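Local coordinates for long form salivary protein D7L1 (Aedes aegypti, PDB 3DXL) that binds and sequesters biogenic amines and leukotrienes of the vertebrate host, so modulating the mosquito's blood feeding, at residues 60-63 and 64-67; 124-128 and 129-133; 151-154 and 155-158; 199-202 and 203-207. One frame throughout, in Å; residues are numbered along the deposited sequence.

Interaction 1. Residues 60-63 and 64-67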
loop_
_atom_site.group_PDB
_atom_site.type_symbol
_atom_site.label_atom_id
_atom_site.label_comp_id
_atom_site.label_asym_id
_atom_site.label_seq_id
_atom_site.Cartn_x
_atom_site.Cartn_y
_atom_site.Cartn_z
ATOM N N LEU A 60 -2.701 1.859 -15.258
ATOM C CA LEU A 60 -2.954 1.287 -16.582
ATOM C C LEU A 60 -4.317 1.683 -17.111
ATOM O O LEU A 60 -4.506 1.783 -18.327
ATOM C CB LEU A 60 -2.830 -0.235 -16.555
ATOM C CG LEU A 60 -1.418 -0.794 -16.558
ATOM C CD1 LEU A 60 -1.427 -2.228 -16.112
ATOM C CD2 LEU A 60 -0.789 -0.664 -17.945
ATOM N N TYR A 61 -5.276 1.857 -16.206
ATOM C CA TYR A 61 -6.560 2.447 -16.557
ATOM C C TYR A 61 -6.704 3.763 -15.823
ATOM O O TYR A 61 -6.573 3.829 -14.595
ATOM C CB TYR A 61 -7.762 1.519 -16.294
ATOM C CG TYR A 61 -9.083 2.165 -16.671
ATOM C CD1 TYR A 61 -9.458 2.302 -18.015
ATOM C CD2 TYR A 61 -9.936 2.685 -15.693
ATOM C CE1 TYR A 61 -10.646 2.916 -18.364
ATOM C CE2 TYR A 61 -11.132 3.302 -16.037
ATOM C CZ TYR A 61 -11.475 3.411 -17.373
ATOM O OH TYR A 61 -12.658 4.028 -17.689
ATOM N N ASP A 62 -6.960 4.809 -16.597
ATOM C CA ASP A 62 -7.139 6.151 -16.083
ATOM C C ASP A 62 -8.639 6.451 -16.061
ATOM O O ASP A 62 -9.236 6.681 -17.115
ATOM C CB ASP A 62 -6.371 7.133 -16.971
ATOM C CG ASP A 62 -6.453 8.566 -16.485
ATOM O OD1 ASP A 62 -7.398 8.906 -15.740
ATOM O OD2 ASP A 62 -5.575 9.354 -16.884
ATOM N N PRO A 63 -9.256 6.430 -14.862
ATOM C CA PRO A 63 -10.701 6.600 -14.736
ATOM C C PRO A 63 -11.183 8.013 -15.064
ATOM O O PRO A 63 -12.364 8.193 -15.357
ATOM C CB PRO A 63 -10.968 6.267 -13.264
ATOM C CG PRO A 63 -9.694 6.580 -12.579
ATOM C CD PRO A 63 -8.612 6.225 -13.547
ATOM N N VAL A 64 -10.274 8.987 -15.005
ATOM C CA VAL A 64 -10.573 10.376 -15.359
ATOM C C VAL A 64 -10.608 10.504 -16.887
ATOM O O VAL A 64 -11.557 11.050 -17.458
ATOM C CB VAL A 64 -9.542 11.364 -14.740
ATOM C CG1 VAL A 64 -9.851 12.806 -15.137
ATOM C CG2 VAL A 64 -9.510 11.238 -13.213
ATOM N N ALA A 65 -9.575 9.973 -17.540
ATOM C CA ALA A 65 -9.488 9.976 -18.997
ATOM C C ALA A 65 -10.477 8.995 -19.629
ATOM O O ALA A 65 -10.807 9.127 -20.811
ATOM C CB ALA A 65 -8.064 9.653 -19.439
ATOM N N GLN A 66 -10.956 8.032 -18.837
ATOM C CA GLN A 66 -11.767 6.895 -19.314
ATOM C C GLN A 66 -11.095 6.172 -20.487
ATOM O O GLN A 66 -11.730 5.842 -21.502
ATOM C CB GLN A 66 -13.226 7.290 -19.601
ATOM C CG GLN A 66 -14.048 7.483 -18.317
ATOM C CD GLN A 66 -15.548 7.480 -18.544
ATOM O OE1 GLN A 66 -16.252 6.552 -18.133
ATOM N NE2 GLN A 66 -16.047 8.524 -19.192
ATOM N N LYS A 67 -9.793 5.947 -20.325
ATOM C CA LYS A 67 -8.957 5.253 -21.300
ATOM C C LYS A 67 -7.860 4.511 -20.561
ATOM O O LYS A 67 -7.525 4.845 -19.416
ATOM C CB LYS A 67 -8.232 6.233 -22.223
ATOM C CG LYS A 67 -9.055 7.259 -22.930
ATOM C CD LYS A 67 -8.122 8.277 -23.548
ATOM C CE LYS A 67 -8.895 9.346 -24.260
ATOM N NZ LYS A 67 -7.999 10.139 -25.100
#
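Backbone bonds between Asp62 and Lys67 close the turn. Asp62 N donates to Lys67 O at 2.9 Å. Two weak bonds converge on Asp62 O, one from Lys67 N at 3.3 Å and a strongly bent one from Gln66 N. The side-chain bonds come from the Asp62 carboxylate. With CG anti to the backbone N (chi1 -178°), it folds over the start of the turn, and OD1 takes two amides. Val64 N, 3.0 Å from OD1, meets it nearly along the C-O axis but with a bent N-H; Ala65 N approaches straight (172°), from above the carboxylate plane. Two donors thus grip one oxygen and fix the carboxylate's rotation, while Ala65 CB packs against Asp62 CG. Van der Waals contact comes from Tyr61, whose ring runs alongside the Gln66 side chain. Its CD1 lies 3.5 Å from Lys67 O, which approaches the ring obliquely, and the phenol OH reaches Gln66 CA. The polar ends of this pair bond elsewhere: Tyr61 OH to Thr102 O, Gln66 OE1 to Asn104 N. Phe68 meets the Tyr61 ring edge-to-face, and Leu55 and Val56 of helix 45-58 also touch Tyr61. Asp62 is set against two residues, Gln66 (phi 52°) and Lys67, which makes a G1 beta bulge in the hairpin of strands 61-62 and 67-68, within the N-terminal odorant-binding-protein-like region.

Interaction 2. Residues 124-128 and 129-133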
loop_
_atom_site.group_PDB
_atom_site.type_symbol
_atom_site.label_atom_id
_atom_site.label_comp_id
_atom_site.label_asym_id
_atom_site.label_seq_id
_atom_site.Cartn_x
_atom_site.Cartn_y
_atom_site.Cartn_z
ATOM N N SER A 124 3.741 -8.890 -18.465
ATOM C CA SER A 124 3.181 -8.026 -17.420
ATOM C C SER A 124 3.499 -8.526 -16.010
ATOM O O SER A 124 3.849 -7.733 -15.132
ATOM C CB SER A 124 1.677 -7.852 -17.632
ATOM O OG SER A 124 0.986 -9.059 -17.439
ATOM N N LYS A 125 3.417 -9.837 -15.818
ATOM C CA LYS A 125 3.724 -10.470 -14.538
ATOM C C LYS A 125 5.184 -10.246 -14.160
ATOM O O LYS A 125 5.496 -9.901 -13.022
ATOM C CB LYS A 125 3.393 -11.959 -14.613
ATOM C CG LYS A 125 3.480 -12.718 -13.315
ATOM C CD LYS A 125 2.804 -14.074 -13.478
ATOM C CE LYS A 125 2.553 -14.732 -12.140
ATOM N NZ LYS A 125 3.795 -15.262 -11.554
ATOM N N ASN A 126 6.093 -10.429 -15.112
ATOM C CA ASN A 126 7.503 -10.163 -14.846
ATOM C C ASN A 126 7.780 -8.706 -14.510
ATOM O O ASN A 126 8.514 -8.403 -13.561
ATOM C CB ASN A 126 8.365 -10.603 -16.027
ATOM C CG ASN A 126 8.463 -12.109 -16.154
ATOM O OD1 ASN A 126 7.924 -12.857 -15.350
ATOM N ND2 ASN A 126 9.157 -12.561 -17.196
ATOM N N LEU A 127 7.192 -7.799 -15.277
ATOM C CA LEU A 127 7.467 -6.374 -15.139
ATOM C C LEU A 127 6.961 -5.783 -13.832
ATOM O O LEU A 127 7.589 -4.874 -13.274
ATOM C CB LEU A 127 6.836 -5.620 -16.302
ATOM C CG LEU A 127 7.311 -4.213 -16.638
ATOM C CD1 LEU A 127 8.817 -4.183 -16.816
ATOM C CD2 LEU A 127 6.643 -3.771 -17.924
ATOM N N PHE A 128 5.814 -6.273 -13.379
ATOM C CA PHE A 128 5.130 -5.702 -12.227
ATOM C C PHE A 128 5.255 -6.577 -10.987
ATOM O O PHE A 128 4.365 -6.600 -10.127
ATOM C CB PHE A 128 3.687 -5.382 -12.586
ATOM C CG PHE A 128 3.555 -4.180 -13.458
ATOM C CD1 PHE A 128 3.646 -2.900 -12.913
ATOM C CD2 PHE A 128 3.380 -4.309 -14.833
ATOM C CE1 PHE A 128 3.540 -1.770 -13.711
ATOM C CE2 PHE A 128 3.277 -3.184 -15.639
ATOM C CZ PHE A 128 3.352 -1.911 -15.086
ATOM N N HIS A 129 6.389 -7.270 -10.888
ATOM C CA HIS A 129 6.810 -7.949 -9.642
ATOM C C HIS A 129 5.870 -9.077 -9.236
ATOM O O HIS A 129 5.625 -9.296 -8.042
ATOM C CB HIS A 129 7.036 -6.955 -8.485
ATOM C CG HIS A 129 7.939 -5.825 -8.844
ATOM N ND1 HIS A 129 9.230 -6.016 -9.296
ATOM C CD2 HIS A 129 7.740 -4.488 -8.815
ATOM C CE1 HIS A 129 9.783 -4.840 -9.539
ATOM N NE2 HIS A 129 8.901 -3.897 -9.249
ATOM N N GLY A 130 5.357 -9.786 -10.239
ATOM C CA GLY A 130 4.545 -10.971 -10.039
ATOM C C GLY A 130 5.309 -12.268 -10.232
ATOM O O GLY A 130 4.802 -13.330 -9.888
ATOM N N ASN A 131 6.519 -12.192 -10.785
ATOM C CA ASN A 131 7.351 -13.381 -10.973
ATOM C C ASN A 131 8.045 -13.707 -9.654
ATOM O O ASN A 131 8.890 -12.948 -9.185
ATOM C CB ASN A 131 8.366 -13.163 -12.102
ATOM C CG ASN A 131 9.218 -14.394 -12.385
ATOM O OD1 ASN A 131 9.798 -14.990 -11.481
ATOM N ND2 ASN A 131 9.299 -14.773 -13.655
ATOM N N LYS A 132 7.680 -14.836 -9.052
ATOM C CA LYS A 132 8.171 -15.195 -7.719
ATOM C C LYS A 132 9.692 -15.263 -7.631
ATOM O O LYS A 132 10.287 -14.726 -6.695
ATOM C CB LYS A 132 7.556 -16.516 -7.258
ATOM C CG LYS A 132 6.062 -16.427 -7.010
ATOM C CD LYS A 132 5.488 -17.770 -6.620
ATOM C CE LYS A 132 3.973 -17.699 -6.530
ATOM N NZ LYS A 132 3.368 -19.048 -6.348
ATOM N N GLU A 133 10.328 -15.909 -8.604
ATOM C CA GLU A 133 11.783 -16.058 -8.590
ATOM C C GLU A 133 12.498 -14.725 -8.779
ATOM O O GLU A 133 13.435 -14.406 -8.039
ATOM C CB GLU A 133 12.255 -17.090 -9.625
ATOM C CG GLU A 133 13.774 -17.309 -9.666
ATOM C CD GLU A 133 14.351 -17.955 -8.405
ATOM O OE1 GLU A 133 13.585 -18.445 -7.543
ATOM O OE2 GLU A 133 15.594 -17.979 -8.279
HETATM O O HOH W 1 8.622 -10.100 -11.431
#
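Lys125 lays its side chain over the Gly130 peptide, CG 3.6 Å from Gly130 C. Its CG is anti to the backbone N and the chain runs extended until a bend at chi4 (-74°) turns NZ down onto Gly130 O at 2.7 Å. This ammonium sits well above the carbonyl plane, and the same side chain makes a cation-pi contact with Trp37. The carboxamides of Asn126 and Asn131 run alongside one another, their planes 53° apart. Asn131 ND2 gives a fairly straight N-H to Asn126 OD1 at 2.9 Å; the acceptor lies in the Asn131 amide plane, whereas the donor stands above that of Asn126. Water 1 adds a second link, donating to Asn126 O and accepting from Asn131 N. The helix ends as Gly130 N reaches back to Lys125 O at 2.8 Å. Beyond Phe128, His129 takes up positive phi (65°), with Leu127 O over one face of its ring, its NE2 bonded to Phe4 O and Tyr80 edge-to-face against it. Asn131 OD1 bonds to Leu134 N. The arrangement is a tight turn joining helices 121-127 and 132-142, the second N-capped by Asn131; it carries Gly130, a leukotriene E4-binding residue, as is Trp37, which Lys125 contacts.

Interaction 3. Residues 151-154 and 155-158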
loop_
_atom_site.group_PDB
_atom_site.type_symbol
_atom_site.label_atom_id
_atom_site.label_comp_id
_atom_site.label_asym_id
_atom_site.label_seq_id
_atom_site.Cartn_x
_atom_site.Cartn_y
_atom_site.Cartn_z
ATOM N N GLN A 151 7.176 -8.374 7.053
ATOM C CA GLN A 151 7.812 -7.428 7.971
ATOM C C GLN A 151 6.858 -6.284 8.320
ATOM O O GLN A 151 6.285 -5.652 7.444
ATOM C CB GLN A 151 9.110 -6.878 7.375
ATOM C CG GLN A 151 9.832 -5.918 8.314
ATOM C CD GLN A 151 11.107 -5.351 7.727
ATOM O OE1 GLN A 151 11.230 -5.169 6.510
ATOM N NE2 GLN A 151 12.062 -5.035 8.606
ATOM N N SER A 152 6.689 -6.008 9.611
ATOM C CA SER A 152 5.977 -4.801 10.016
ATOM C C SER A 152 6.533 -3.590 9.276
ATOM O O SER A 152 7.752 -3.381 9.261
ATOM C CB SER A 152 6.181 -4.584 11.504
ATOM O OG SER A 152 5.771 -3.279 11.880
ATOM N N TYR A 153 5.669 -2.779 8.670
ATOM C CA TYR A 153 6.175 -1.590 7.998
ATOM C C TYR A 153 6.815 -0.629 9.004
ATOM O O TYR A 153 7.805 0.037 8.713
ATOM C CB TYR A 153 5.106 -0.870 7.155
ATOM C CG TYR A 153 5.743 -0.115 6.004
ATOM C CD1 TYR A 153 5.741 -0.651 4.717
ATOM C CD2 TYR A 153 6.403 1.101 6.206
ATOM C CE1 TYR A 153 6.362 0.004 3.665
ATOM C CE2 TYR A 153 7.028 1.765 5.174
ATOM C CZ TYR A 153 7.009 1.211 3.897
ATOM O OH TYR A 153 7.637 1.858 2.857
ATOM N N PHE A 154 6.224 -0.547 10.194
ATOM C CA PHE A 154 6.776 0.299 11.252
ATOM C C PHE A 154 8.201 -0.139 11.601
ATOM O O PHE A 154 9.091 0.700 11.740
ATOM C CB PHE A 154 5.889 0.260 12.505
ATOM C CG PHE A 154 4.576 1.006 12.378
ATOM C CD1 PHE A 154 4.211 1.913 13.371
ATOM C CD2 PHE A 154 3.686 0.782 11.331
ATOM C CE1 PHE A 154 3.008 2.602 13.310
ATOM C CE2 PHE A 154 2.460 1.481 11.276
ATOM C CZ PHE A 154 2.125 2.387 12.269
ATOM N N GLU A 155 8.414 -1.444 11.749
ATOM C CA GLU A 155 9.749 -1.962 12.039
ATOM C C GLU A 155 10.738 -1.675 10.927
ATOM O O GLU A 155 11.891 -1.358 11.197
ATOM C CB GLU A 155 9.697 -3.441 12.369
ATOM C CG GLU A 155 8.997 -3.682 13.674
ATOM C CD GLU A 155 9.006 -5.122 14.103
ATOM O OE1 GLU A 155 9.666 -5.961 13.446
ATOM O OE2 GLU A 155 8.347 -5.410 15.122
ATOM N N PHE A 156 10.299 -1.790 9.673
ATOM C CA PHE A 156 11.151 -1.421 8.544
ATOM C C PHE A 156 11.683 0.008 8.714
ATOM O O PHE A 156 12.885 0.244 8.579
ATOM C CB PHE A 156 10.391 -1.585 7.216
ATOM C CG PHE A 156 10.964 -0.762 6.082
ATOM C CD1 PHE A 156 12.193 -1.087 5.505
ATOM C CD2 PHE A 156 10.290 0.361 5.624
ATOM C CE1 PHE A 156 12.726 -0.291 4.497
ATOM C CE2 PHE A 156 10.817 1.149 4.600
ATOM C CZ PHE A 156 12.037 0.820 4.043
ATOM N N CYS A 157 10.790 0.952 9.010
ATOM C CA CYS A 157 11.190 2.344 9.173
ATOM C C CYS A 157 12.080 2.520 10.405
ATOM O O CYS A 157 13.133 3.178 10.340
ATOM C CB CYS A 157 9.965 3.246 9.275
ATOM S SG CYS A 157 8.961 3.290 7.769
ATOM N N GLU A 158 11.665 1.922 11.520
ATOM C CA GLU A 158 12.443 2.000 12.763
ATOM C C GLU A 158 13.874 1.532 12.531
ATOM O O GLU A 158 14.822 2.147 13.026
ATOM C CB GLU A 158 11.830 1.104 13.819
ATOM C CG GLU A 158 10.547 1.610 14.409
ATOM C CD GLU A 158 9.968 0.644 15.418
ATOM O OE1 GLU A 158 10.372 -0.532 15.440
ATOM O OE2 GLU A 158 9.103 1.062 16.205
HETATM O O HOH W 2 11.638 -6.139 11.399
HETATM O O HOH W 3 8.102 -7.477 11.586
#
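Anti placement of CG relative to the backbone N in both Tyr153 (chi1 -152°) and Phe156 (chi1 158°) sends the two rings out together on the first turn of helix 153-161. They form a T-shaped pair: the edge of Phe156 addresses the face of Tyr153, planes 75° apart, with CD2 of Phe156 offset toward the rim and 3.6 Å from Tyr153 CE2. Cys157 SG, equally near CE2 of Tyr153 at 3.6 Å, makes an oblique sulfur-aromatic contact; this sulfur also forms a disulfide with Cys192. Ser152 is the N-cap. Its OG accepts from Glu155 N at 3.2 Å with a straight N-H. Glu158 N to Phe154 O, 2.9 Å, continues the helical bonding, and Glu158 passes its CG close by the same Phe154 O. Two noradrenaline-binding acids are tied in here: Glu268 OE2 is hydrogen-bonded to Ser152 OG, and Glu158 OE1 forms a salt bridge with Arg176, which also binds noradrenaline. Gln151 crosses Phe156 at about a right angle, its OE1 bonded to Gln148 N. Waters join the helix start to Glu155: OE1 receives a bond from water 2, held by Gln151 NE2, and another at 2.9 Å from water 3, which accepts from Ser152 N.

Interaction 4. Residues 199-202 and 203-207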
loop_
_atom_site.group_PDB
_atom_site.type_symbol
_atom_site.label_atom_id
_atom_site.label_comp_id
_atom_site.label_asym_id
_atom_site.label_seq_id
_atom_site.Cartn_x
_atom_site.Cartn_y
_atom_site.Cartn_z
ATOM N N TYR A 199 -1.217 6.924 4.435
ATOM C CA TYR A 199 -1.912 8.110 4.957
ATOM C C TYR A 199 -1.459 9.360 4.210
ATOM O O TYR A 199 -2.212 10.324 4.115
ATOM C CB TYR A 199 -1.652 8.312 6.447
ATOM C CG TYR A 199 -2.332 7.343 7.371
ATOM C CD1 TYR A 199 -2.974 6.201 6.905
ATOM C CD2 TYR A 199 -2.290 7.560 8.744
ATOM C CE1 TYR A 199 -3.567 5.320 7.777
ATOM C CE2 TYR A 199 -2.870 6.692 9.618
ATOM C CZ TYR A 199 -3.510 5.572 9.147
ATOM O OH TYR A 199 -4.072 4.692 10.026
ATOM N N ILE A 200 -0.226 9.319 3.697
ATOM C CA ILE A 200 0.354 10.378 2.881
ATOM C C ILE A 200 0.783 9.748 1.564
ATOM O O ILE A 200 1.385 8.675 1.554
ATOM C CB ILE A 200 1.585 11.029 3.582
ATOM C CG1 ILE A 200 1.190 11.632 4.942
ATOM C CG2 ILE A 200 2.270 12.065 2.688
ATOM C CD1 ILE A 200 0.358 12.912 4.886
ATOM N N THR A 201 0.440 10.407 0.460
ATOM C CA THR A 201 0.778 9.920 -0.890
ATOM C C THR A 201 2.240 10.202 -1.253
ATOM O O THR A 201 2.945 10.921 -0.551
ATOM C CB THR A 201 -0.125 10.588 -1.957
ATOM O OG1 THR A 201 0.191 11.977 -2.037
ATOM C CG2 THR A 201 -1.599 10.407 -1.619
ATOM N N LYS A 202 2.673 9.667 -2.399
ATOM C CA LYS A 202 4.017 9.939 -2.938
ATOM C C LYS A 202 4.337 11.434 -3.136
ATOM O O LYS A 202 5.494 11.843 -3.019
ATOM C CB LYS A 202 4.242 9.165 -4.247
ATOM C CG LYS A 202 3.414 9.664 -5.434
ATOM C CD LYS A 202 3.814 8.987 -6.741
ATOM C CE LYS A 202 3.151 9.658 -7.934
ATOM N NZ LYS A 202 3.514 9.012 -9.230
ATOM N N ASP A 203 3.308 12.229 -3.436
ATOM C CA ASP A 203 3.450 13.676 -3.614
ATOM C C ASP A 203 3.125 14.459 -2.345
ATOM O O ASP A 203 2.708 15.619 -2.405
ATOM C CB ASP A 203 2.574 14.156 -4.775
ATOM C CG ASP A 203 2.953 13.521 -6.096
ATOM O OD1 ASP A 203 4.133 13.629 -6.504
ATOM O OD2 ASP A 203 2.064 12.919 -6.732
ATOM N N ASN A 204 3.314 13.808 -1.197
ATOM C CA ASN A 204 3.141 14.439 0.109
ATOM C C ASN A 204 1.743 15.004 0.344
ATOM O O ASN A 204 1.603 16.039 0.982
ATOM C CB ASN A 204 4.221 15.512 0.355
ATOM C CG ASN A 204 5.630 14.955 0.278
ATOM O OD1 ASN A 204 6.022 14.124 1.092
ATOM N ND2 ASN A 204 6.401 15.416 -0.704
ATOM N N GLN A 205 0.711 14.318 -0.145
ATOM C CA GLN A 205 -0.668 14.749 0.119
ATOM C C GLN A 205 -1.379 13.826 1.102
ATOM O O GLN A 205 -1.208 12.605 1.068
ATOM C CB GLN A 205 -1.489 14.873 -1.176
ATOM C CG GLN A 205 -0.884 15.790 -2.262
ATOM C CD GLN A 205 -0.720 17.252 -1.843
ATOM O OE1 GLN A 205 -1.398 17.743 -0.938
ATOM N NE2 GLN A 205 0.186 17.953 -2.515
ATOM N N LEU A 206 -2.182 14.421 1.978
ATOM C CA LEU A 206 -3.014 13.663 2.902
ATOM C C LEU A 206 -4.047 12.826 2.148
ATOM O O LEU A 206 -4.717 13.336 1.244
ATOM C CB LEU A 206 -3.739 14.615 3.857
ATOM C CG LEU A 206 -4.710 13.978 4.853
ATOM C CD1 LEU A 206 -3.952 13.149 5.883
ATOM C CD2 LEU A 206 -5.554 15.053 5.513
ATOM N N ASP A 207 -4.175 11.552 2.522
ATOM C CA ASP A 207 -5.257 10.711 2.016
ATOM C C ASP A 207 -6.225 10.402 3.151
ATOM O O ASP A 207 -6.056 9.426 3.892
ATOM C CB ASP A 207 -4.717 9.427 1.383
ATOM C CG ASP A 207 -5.802 8.611 0.689
ATOM O OD1 ASP A 207 -7.003 8.847 0.935
ATOM O OD2 ASP A 207 -5.443 7.732 -0.115
#
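Thr201 points its hydroxyl into the loop, toward the backbone of Asp203 and Gln205. Its OG1 stands between the backbone N and the carbonyl carbon (chi1 68°), where it accepts from Gln205 N at 3.1 Å and weakly from Asp203 N at 3.4 Å. Thr201 CG2 lies against Gln205 O, and Gln205 CB packs on OG1. Lys202 and Asp203 extend in the same direction; the aliphatic CE of Lys202 approaches Asp203 OD2 at 3.6 Å. Ile200 sets CG2 over Asn204 CA at 3.6 Å and CD1 near Leu206 CA, and Tyr247 of helix 243-253 touches both Ile200 and Leu206. The CB of Tyr199 points away from 203-207, and its OH bonds to Asp214. Backbone bonds hold the two arms: Asp207 N to Tyr199 O and Thr201 N to Gln205 O, both 2.8 Å, while Asn204 N to Thr201 O closes a type I turn. Lys195 and Lys243 reach Asn204 from neighbouring helices. Gln205 N and, weakly, Asp203 N converge on Thr201 OG1, so the hydroxyl adds to the backbone bonds holding this hairpin-like turn; Lys202 NZ and Asp203 OD2 are too far apart for a salt bridge.

How the interactions relate
Along the chain the four contacts follow in series, each closing before the next opens. Interaction 1, a hairpin, and interaction 2, a turn between helices, both lie in the N-terminal, leukotriene-binding half; their centres are about 23 Å apart and their nearest atoms about 5 Å. Leu60 of the first and Leu127 of the second both touch Ile73 of helix 71-79. Interactions 3 and 4, about 18 Å apart between centres, share the C-terminal odorant-binding-protein-like region and both meet helices 184-196 and 257-271. Interactions 1 and 3, centres about 33 Å apart, lie on opposite sides of the chain's centre. This separation is consistent with two independent pockets, lipids in the N-terminal one and biogenic amines in the C-terminal one.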